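Local coordinates for major capsid protein P2 (PDB 2VVF) that builds the icosahedral coat of the marine bacteriophage PM2 as the major capsid protein, a trimer whose subunits each carry two jelly-roll domains, at residues K178-D183 against M250-E255; D183-Q188 against N217-D222. One frame throughout, in Å; residues are numbered along the deposited sequence.

Contact 1 (K178-D183 against M250-E255)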
ATOM      1  N   LYS A 178      -3.973  19.798  19.836  1.00 27.13           N
ATOM      2  CA  LYS A 178      -5.098  19.174  20.518  1.00 27.16           C
ATOM      3  C   LYS A 178      -5.995  20.210  21.181  1.00 32.13           C
ATOM      4  O   LYS A 178      -5.742  20.641  22.307  1.00 31.69           O
ATOM      5  CB  LYS A 178      -4.602  18.161  21.548  1.00 29.45           C
ATOM      6  CG  LYS A 178      -3.801  17.015  20.952  1.00 39.97           C
ATOM      7  CD  LYS A 178      -4.139  15.700  21.633  1.00 48.52           C
ATOM      8  CE  LYS A 178      -3.252  15.458  22.843  1.00 57.89           C
ATOM      9  NZ  LYS A 178      -3.677  14.257  23.612  1.00 66.76           N
ATOM     10  N   ALA A 179      -7.041  20.608  20.465  1.00 29.66           N
ATOM     11  CA  ALA A 179      -8.003  21.590  20.954  1.00 29.77           C
ATOM     12  C   ALA A 179      -9.338  21.330  20.267  1.00 34.45           C
ATOM     13  O   ALA A 179      -9.373  20.812  19.152  1.00 34.26           O
ATOM     14  CB  ALA A 179      -7.516  23.002  20.661  1.00 30.49           C
ATOM     15  N   ALA A 180     -10.432  21.681  20.933  1.00 31.41           N
ATOM     16  CA  ALA A 180     -11.762  21.434  20.384  1.00 31.34           C
ATOM     17  C   ALA A 180     -12.351  22.556  19.528  1.00 35.39           C
ATOM     18  O   ALA A 180     -13.337  22.340  18.823  1.00 35.15           O
ATOM     19  CB  ALA A 180     -12.728  21.050  21.494  1.00 32.03           C
ATOM     20  N   GLY A 181     -11.762  23.747  19.588  1.00 31.75           N
ATOM     21  CA  GLY A 181     -12.296  24.882  18.839  1.00 31.43           C
ATOM     22  C   GLY A 181     -11.366  25.508  17.802  1.00 35.05           C
ATOM     23  O   GLY A 181     -11.436  26.713  17.553  1.00 34.68           O
ATOM     24  N   VAL A 182     -10.521  24.695  17.174  1.00 31.21           N
ATOM     25  CA  VAL A 182      -9.615  25.200  16.147  1.00 30.82           C
ATOM     26  C   VAL A 182     -10.280  25.169  14.771  1.00 34.60           C
ATOM     27  O   VAL A 182     -10.690  24.113  14.292  1.00 34.21           O
ATOM     28  CB  VAL A 182      -8.263  24.459  16.160  1.00 34.47           C
ATOM     29  CG1 VAL A 182      -7.378  24.941  15.018  1.00 34.18           C
ATOM     30  CG2 VAL A 182      -7.565  24.657  17.498  1.00 34.21           C
ATOM     31  N   ASP A 183     -10.407  26.340  14.155  1.00 31.05           N
ATOM     32  CA  ASP A 183     -11.050  26.467  12.850  1.00 30.78           C
ATOM     33  C   ASP A 183     -10.054  26.343  11.700  1.00 33.75           C
ATOM     34  O   ASP A 183     -10.288  25.612  10.735  1.00 33.27           O
ATOM     35  CB  ASP A 183     -11.773  27.812  12.746  1.00 32.79           C
ATOM     36  CG  ASP A 183     -12.990  27.891  13.642  1.00 45.19           C
ATOM     37  OD1 ASP A 183     -13.731  26.888  13.734  1.00 46.08           O
ATOM     38  OD2 ASP A 183     -13.209  28.961  14.251  1.00 52.31           O
ATOM     39  N   MET A 250     -12.712  28.964  20.641  1.00 39.23           N
ATOM     40  CA  MET A 250     -12.823  28.748  22.075  1.00 39.06           C
ATOM     41  C   MET A 250     -11.583  29.263  22.787  1.00 42.86           C
ATOM     42  O   MET A 250     -10.518  29.393  22.187  1.00 42.56           O
ATOM     43  CB  MET A 250     -12.964  27.252  22.360  1.00 41.43           C
ATOM     44  CG  MET A 250     -14.385  26.773  22.542  1.00 45.28           C
ATOM     45  SD  MET A 250     -14.482  24.975  22.474  1.00 49.68           S
ATOM     46  CE  MET A 250     -14.752  24.721  20.716  1.00 46.40           C
ATOM     47  N   ASP A 251     -11.717  29.534  24.079  1.00 39.41           N
ATOM     48  CA  ASP A 251     -10.583  29.972  24.879  1.00 39.21           C
ATOM     49  C   ASP A 251     -10.191  28.794  25.760  1.00 42.02           C
ATOM     50  O   ASP A 251     -10.810  28.548  26.794  1.00 41.84           O
ATOM     51  CB  ASP A 251     -10.961  31.176  25.741  1.00 41.31           C
ATOM     52  CG  ASP A 251      -9.963  32.311  25.621  1.00 53.15           C
ATOM     53  OD1 ASP A 251      -8.891  32.233  26.261  1.00 54.07           O
ATOM     54  OD2 ASP A 251     -10.249  33.275  24.881  1.00 59.47           O
ATOM     55  N   GLU A 252      -9.189  28.043  25.319  1.00 37.15           N
ATOM     56  CA  GLU A 252      -8.755  26.858  26.045  1.00 36.27           C
ATOM     57  C   GLU A 252      -7.246  26.670  25.982  1.00 38.46           C
ATOM     58  O   GLU A 252      -6.548  27.386  25.264  1.00 37.97           O
ATOM     59  CB  GLU A 252      -9.442  25.617  25.465  1.00 37.57           C
ATOM     60  CG  GLU A 252      -8.816  25.117  24.168  1.00 47.15           C
ATOM     61  CD  GLU A 252      -9.847  24.740  23.120  1.00 63.80           C
ATOM     62  OE1 GLU A 252     -10.605  23.775  23.348  1.00 54.53           O
ATOM     63  OE2 GLU A 252      -9.884  25.398  22.057  1.00 56.18           O
ATOM     64  N   GLN A 253      -6.747  25.704  26.747  1.00 33.57           N
ATOM     65  CA  GLN A 253      -5.328  25.385  26.731  1.00 32.74           C
ATOM     66  C   GLN A 253      -5.140  24.176  25.828  1.00 35.46           C
ATOM     67  O   GLN A 253      -5.695  23.104  26.078  1.00 34.58           O
ATOM     68  CB  GLN A 253      -4.799  25.073  28.131  1.00 33.97           C
ATOM     69  CG  GLN A 253      -3.386  24.504  28.112  1.00 45.26           C
ATOM     70  CD  GLN A 253      -2.850  24.191  29.492  1.00 59.06           C
ATOM     71  OE1 GLN A 253      -2.220  25.030  30.128  1.00 53.96           O
ATOM     72  NE2 GLN A 253      -3.064  22.962  29.944  1.00 49.07           N
ATOM     73  N   ALA A 254      -4.385  24.368  24.756  1.00 32.21           N
ATOM     74  CA  ALA A 254      -4.143  23.309  23.792  1.00 31.78           C
ATOM     75  C   ALA A 254      -2.881  22.531  24.118  1.00 34.72           C
ATOM     76  O   ALA A 254      -1.901  23.091  24.609  1.00 34.33           O
ATOM     77  CB  ALA A 254      -4.044  23.893  22.392  1.00 32.56           C
ATOM     78  N   GLU A 255      -2.902  21.238  23.823  1.00 30.57           N
ATOM     79  CA  GLU A 255      -1.721  20.410  24.005  1.00 29.80           C
ATOM     80  C   GLU A 255      -1.093  20.251  22.629  1.00 32.71           C
ATOM     81  O   GLU A 255      -1.672  19.621  21.743  1.00 32.19           O
ATOM     82  CB  GLU A 255      -2.080  19.038  24.582  1.00 31.03           C
ATOM     83  CG  GLU A 255      -0.860  18.158  24.810  1.00 39.63           C
ATOM     84  CD  GLU A 255      -1.207  16.735  25.202  1.00 53.95           C
ATOM     85  OE1 GLU A 255      -2.373  16.477  25.574  1.00 45.86           O
ATOM     86  OE2 GLU A 255      -0.300  15.877  25.158  1.00 44.49           O
TER
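Lys178 and Glu255 pair at the end of an antiparallel ladder, with their side chains lying side by side and pointing the same way. Starting from the backbone, CB of Lys178 rests 3.3 Å from Glu255 O and CG remains close to the same oxygen. The chain then bends at chi2 and chi3 (-89°), which carries CE along the carboxylate of Glu255 and leaves NZ 3.2 Å from OE1 of Glu255 in a salt bridge. NZ also forms a salt bridge with Asp64, its strongest polar partner, and a long lysine chain suits a place where one ammonium serves two acids. In the backbone, Lys178 N donates to Glu255 O at 3.0 Å, and Glu255 N returns a longer bond of 3.3 Å to Lys178 O.

Past this pair residues 179-181 leave the ladder as a loop, and Glu252 spans the distance to Ala180 with its side chain. Ala180 N donates to Glu252 OE1 at 3.2 Å, approaching from above the carboxylate plane, 49° out of it. Alanine suits both places: the methyls of Ala179, in the loop, and Ala254, on the strand, touch at 4.0 Å, and Glu252 OE2 lies against Ala179 CB. This is the end of an antiparallel hydrogen-bonded pair, where both segments cross between the two sheets of the C-terminal jelly roll: 171-178 leads to 182-189 and 242-248 to 252-263.

Contact 2 (D183-Q188 against N217-D222)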
ATOM      1  N   ASP A 183     -10.407  26.340  14.155  1.00 31.05           N
ATOM      2  CA  ASP A 183     -11.050  26.467  12.850  1.00 30.78           C
ATOM      3  C   ASP A 183     -10.054  26.343  11.700  1.00 33.75           C
ATOM      4  O   ASP A 183     -10.288  25.612  10.735  1.00 33.27           O
ATOM      5  CB  ASP A 183     -11.773  27.812  12.746  1.00 32.79           C
ATOM      6  CG  ASP A 183     -12.990  27.891  13.642  1.00 45.19           C
ATOM      7  OD1 ASP A 183     -13.731  26.888  13.734  1.00 46.08           O
ATOM      8  OD2 ASP A 183     -13.209  28.961  14.251  1.00 52.31           O
ATOM      9  N   ALA A 184      -8.962  27.092  11.794  1.00 29.45           N
ATOM     10  CA  ALA A 184      -7.944  27.086  10.755  1.00 28.81           C
ATOM     11  C   ALA A 184      -6.577  27.363  11.359  1.00 31.78           C
ATOM     12  O   ALA A 184      -6.471  27.930  12.446  1.00 31.24           O
ATOM     13  CB  ALA A 184      -8.272  28.116   9.686  1.00 29.48           C
ATOM     14  N   VAL A 185      -5.533  26.953  10.648  1.00 27.70           N
ATOM     15  CA  VAL A 185      -4.170  27.149  11.112  1.00 27.16           C
ATOM     16  C   VAL A 185      -3.269  27.542   9.953  1.00 30.71           C
ATOM     17  O   VAL A 185      -3.522  27.185   8.804  1.00 30.44           O
ATOM     18  CB  VAL A 185      -3.629  25.895  11.836  1.00 30.85           C
ATOM     19  CG1 VAL A 185      -2.177  26.103  12.261  1.00 30.51           C
ATOM     20  CG2 VAL A 185      -4.505  25.551  13.035  1.00 30.60           C
ATOM     21  N   GLU A 186      -2.216  28.285  10.266  1.00 27.09           N
ATOM     22  CA  GLU A 186      -1.261  28.728   9.265  1.00 26.73           C
ATOM     23  C   GLU A 186       0.141  28.475   9.800  1.00 30.45           C
ATOM     24  O   GLU A 186       0.425  28.745  10.967  1.00 30.13           O
ATOM     25  CB  GLU A 186      -1.454  30.221   8.984  1.00 28.10           C
ATOM     26  CG  GLU A 186      -0.422  30.829   8.047  1.00 37.68           C
ATOM     27  CD  GLU A 186      -0.625  32.321   7.854  1.00 57.05           C
ATOM     28  OE1 GLU A 186      -1.788  32.750   7.713  1.00 52.32           O
ATOM     29  OE2 GLU A 186       0.378  33.065   7.853  1.00 50.75           O
ATOM     30  N   PHE A 187       1.010  27.930   8.958  1.00 26.79           N
ATOM     31  CA  PHE A 187       2.377  27.653   9.371  1.00 26.65           C
ATOM     32  C   PHE A 187       3.371  28.403   8.496  1.00 30.95           C
ATOM     33  O   PHE A 187       3.278  28.375   7.272  1.00 30.43           O
ATOM     34  CB  PHE A 187       2.668  26.152   9.332  1.00 28.31           C
ATOM     35  CG  PHE A 187       4.078  25.800   9.710  1.00 29.65           C
ATOM     36  CD1 PHE A 187       4.468  25.770  11.041  1.00 32.56           C
ATOM     37  CD2 PHE A 187       5.022  25.515   8.735  1.00 31.56           C
ATOM     38  CE1 PHE A 187       5.770  25.455  11.391  1.00 33.40           C
ATOM     39  CE2 PHE A 187       6.324  25.199   9.077  1.00 34.27           C
ATOM     40  CZ  PHE A 187       6.699  25.167  10.408  1.00 32.39           C
ATOM     41  N   GLN A 188       4.323  29.078   9.129  1.00 28.13           N
ATOM     42  CA  GLN A 188       5.324  29.827   8.385  1.00 28.18           C
ATOM     43  C   GLN A 188       6.702  29.777   9.025  1.00 32.59           C
ATOM     44  O   GLN A 188       6.837  29.613  10.237  1.00 32.15           O
ATOM     45  CB  GLN A 188       4.883  31.276   8.187  1.00 29.53           C
ATOM     46  CG  GLN A 188       4.570  32.013   9.473  1.00 43.69           C
ATOM     47  CD  GLN A 188       4.311  33.488   9.243  1.00 61.33           C
ATOM     48  OE1 GLN A 188       3.210  33.884   8.855  1.00 55.66           O
ATOM     49  NE2 GLN A 188       5.331  34.309   9.468  1.00 53.63           N
ATOM     50  N   ASN A 217     -10.819  16.406  17.788  1.00 26.71           N
ATOM     51  CA  ASN A 217     -10.308  17.583  18.482  1.00 26.16           C
ATOM     52  C   ASN A 217      -8.809  17.770  18.275  1.00 28.97           C
ATOM     53  O   ASN A 217      -8.083  18.134  19.201  1.00 28.55           O
ATOM     54  CB  ASN A 217     -10.638  17.508  19.975  1.00 26.83           C
ATOM     55  CG  ASN A 217     -12.110  17.243  20.232  1.00 48.78           C
ATOM     56  OD1 ASN A 217     -12.981  17.905  19.667  1.00 42.12           O
ATOM     57  ND2 ASN A 217     -12.395  16.263  21.080  1.00 41.55           N
ATOM     58  N   THR A 218      -8.359  17.530  17.046  1.00 24.80           N
ATOM     59  CA  THR A 218      -6.951  17.662  16.696  1.00 24.18           C
ATOM     60  C   THR A 218      -6.761  18.256  15.308  1.00 27.45           C
ATOM     61  O   THR A 218      -7.421  17.846  14.356  1.00 27.03           O
ATOM     62  CB  THR A 218      -6.212  16.312  16.774  1.00 30.34           C
ATOM     63  OG1 THR A 218      -6.586  15.619  17.970  1.00 29.76           O
ATOM     64  CG2 THR A 218      -4.708  16.543  16.761  1.00 28.25           C
ATOM     65  N   TYR A 219      -5.821  19.189  15.193  1.00 23.44           N
ATOM     66  CA  TYR A 219      -5.470  19.781  13.910  1.00 22.72           C
ATOM     67  C   TYR A 219      -4.044  19.337  13.620  1.00 26.15           C
ATOM     68  O   TYR A 219      -3.095  19.830  14.230  1.00 25.50           O
ATOM     69  CB  TYR A 219      -5.544  21.306  13.964  1.00 23.63           C
ATOM     70  CG  TYR A 219      -5.481  21.966  12.606  1.00 24.94           C
ATOM     71  CD1 TYR A 219      -6.637  22.419  11.978  1.00 26.79           C
ATOM     72  CD2 TYR A 219      -4.269  22.136  11.950  1.00 25.55           C
ATOM     73  CE1 TYR A 219      -6.586  23.022  10.738  1.00 27.35           C
ATOM     74  CE2 TYR A 219      -4.206  22.742  10.710  1.00 26.35           C
ATOM     75  CZ  TYR A 219      -5.367  23.183  10.108  1.00 33.45           C
ATOM     76  OH  TYR A 219      -5.310  23.786   8.873  1.00 34.02           O
ATOM     77  N   THR A 220      -3.908  18.363  12.727  1.00 22.60           N
ATOM     78  CA  THR A 220      -2.605  17.807  12.395  1.00 22.27           C
ATOM     79  C   THR A 220      -1.945  18.462  11.190  1.00 26.55           C
ATOM     80  O   THR A 220      -2.549  18.586  10.122  1.00 26.23           O
ATOM     81  CB  THR A 220      -2.680  16.276  12.218  1.00 27.91           C
ATOM     82  OG1 THR A 220      -2.976  15.659  13.477  1.00 26.21           O
ATOM     83  CG2 THR A 220      -1.363  15.734  11.683  1.00 25.40           C
ATOM     84  N   ILE A 221      -0.690  18.860  11.370  1.00 23.24           N
ATOM     85  CA  ILE A 221       0.101  19.444  10.297  1.00 23.09           C
ATOM     86  C   ILE A 221       1.178  18.431   9.933  1.00 27.16           C
ATOM     87  O   ILE A 221       2.275  18.446  10.492  1.00 26.84           O
ATOM     88  CB  ILE A 221       0.713  20.793  10.704  1.00 26.27           C
ATOM     89  CG1 ILE A 221      -0.378  21.861  10.814  1.00 26.79           C
ATOM     90  CG2 ILE A 221       1.780  21.217   9.702  1.00 26.67           C
ATOM     91  CD1 ILE A 221       0.116  23.180  11.364  1.00 33.74           C
ATOM     92  N   ASP A 222       0.829  17.518   9.032  1.00 23.69           N
ATOM     93  CA  ASP A 222       1.729  16.456   8.598  1.00 23.39           C
ATOM     94  C   ASP A 222       2.716  16.952   7.546  1.00 27.30           C
ATOM     95  O   ASP A 222       2.318  17.356   6.454  1.00 27.11           O
ATOM     96  CB  ASP A 222       0.913  15.290   8.038  1.00 25.12           C
ATOM     97  CG  ASP A 222       1.602  13.957   8.216  1.00 33.86           C
ATOM     98  OD1 ASP A 222       2.848  13.914   8.144  1.00 34.70           O
ATOM     99  OD2 ASP A 222       0.892  12.948   8.411  1.00 38.43           O
TER
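The ring of Tyr219 receives Val185 on one face: CG2 of Val185 sits 3.5 Å from the ring centroid and only 9° off the normal, a CH-pi contact over the centre. CB of the same valine comes down nearer the rim, 3.4 Å from Tyr219 CE2. At the edge of the ring, in its plane, lies CG1 of Ile221, two residues along the same strand. With chi1 at 178°, Val185 sets CG1 anti to the backbone N and CG2 anti to the carbonyl carbon, so its two methyls serve different partners: CG2 takes the ring, while CG1 meets Ile221 CD1 at 3.8 Å. Beyond it, the CB of Phe187 lies 4.4 Å from Ile221 CD1, and its ring meets that of Phe223.

The flat face of Tyr219 gives the branched Val185 a broad surface, while Ile221 extends the apolar layer toward Phe187. The Tyr219 hydroxyl reaches across to the facing sheet and hydrogen-bonds Leu198 O of strand 192-199, which pairs with 182-189. The two strands run at 28° to one another with their axes 8.8 Å apart, joined by side chains without any hydrogen bond between them. Alternate residues, Val185 and Phe187 against Tyr219 and Ile221, point inward from facing sheets. This is the hydrophobic core of a beta sandwich, here the C-terminal jelly roll of the double jelly-roll capsid protein.

From the N terminus, the chain runs through the first jelly roll and reaches strand 171-178, whose last residue opens contact 1. It turns at once into strand 182-189, where Asp183 is common to both segments and Val185 and Phe187 make contact 2. Strand 192-199 and helix 200-209 follow before strand 218-222 closes the shorter loop of contact 2. The chain then continues through strand 242-248 to strand 252-263, where contact 1 closes the longer loop, so the first closure lies wholly within the second. Contact 1 ties strand 252-263 to the end of strand 171-178 within one sheet; contact 2 packs that sheet against its partner. Asn217 touches Ala180, joining the neighbouring contacts, whose centres are about 11 Å apart.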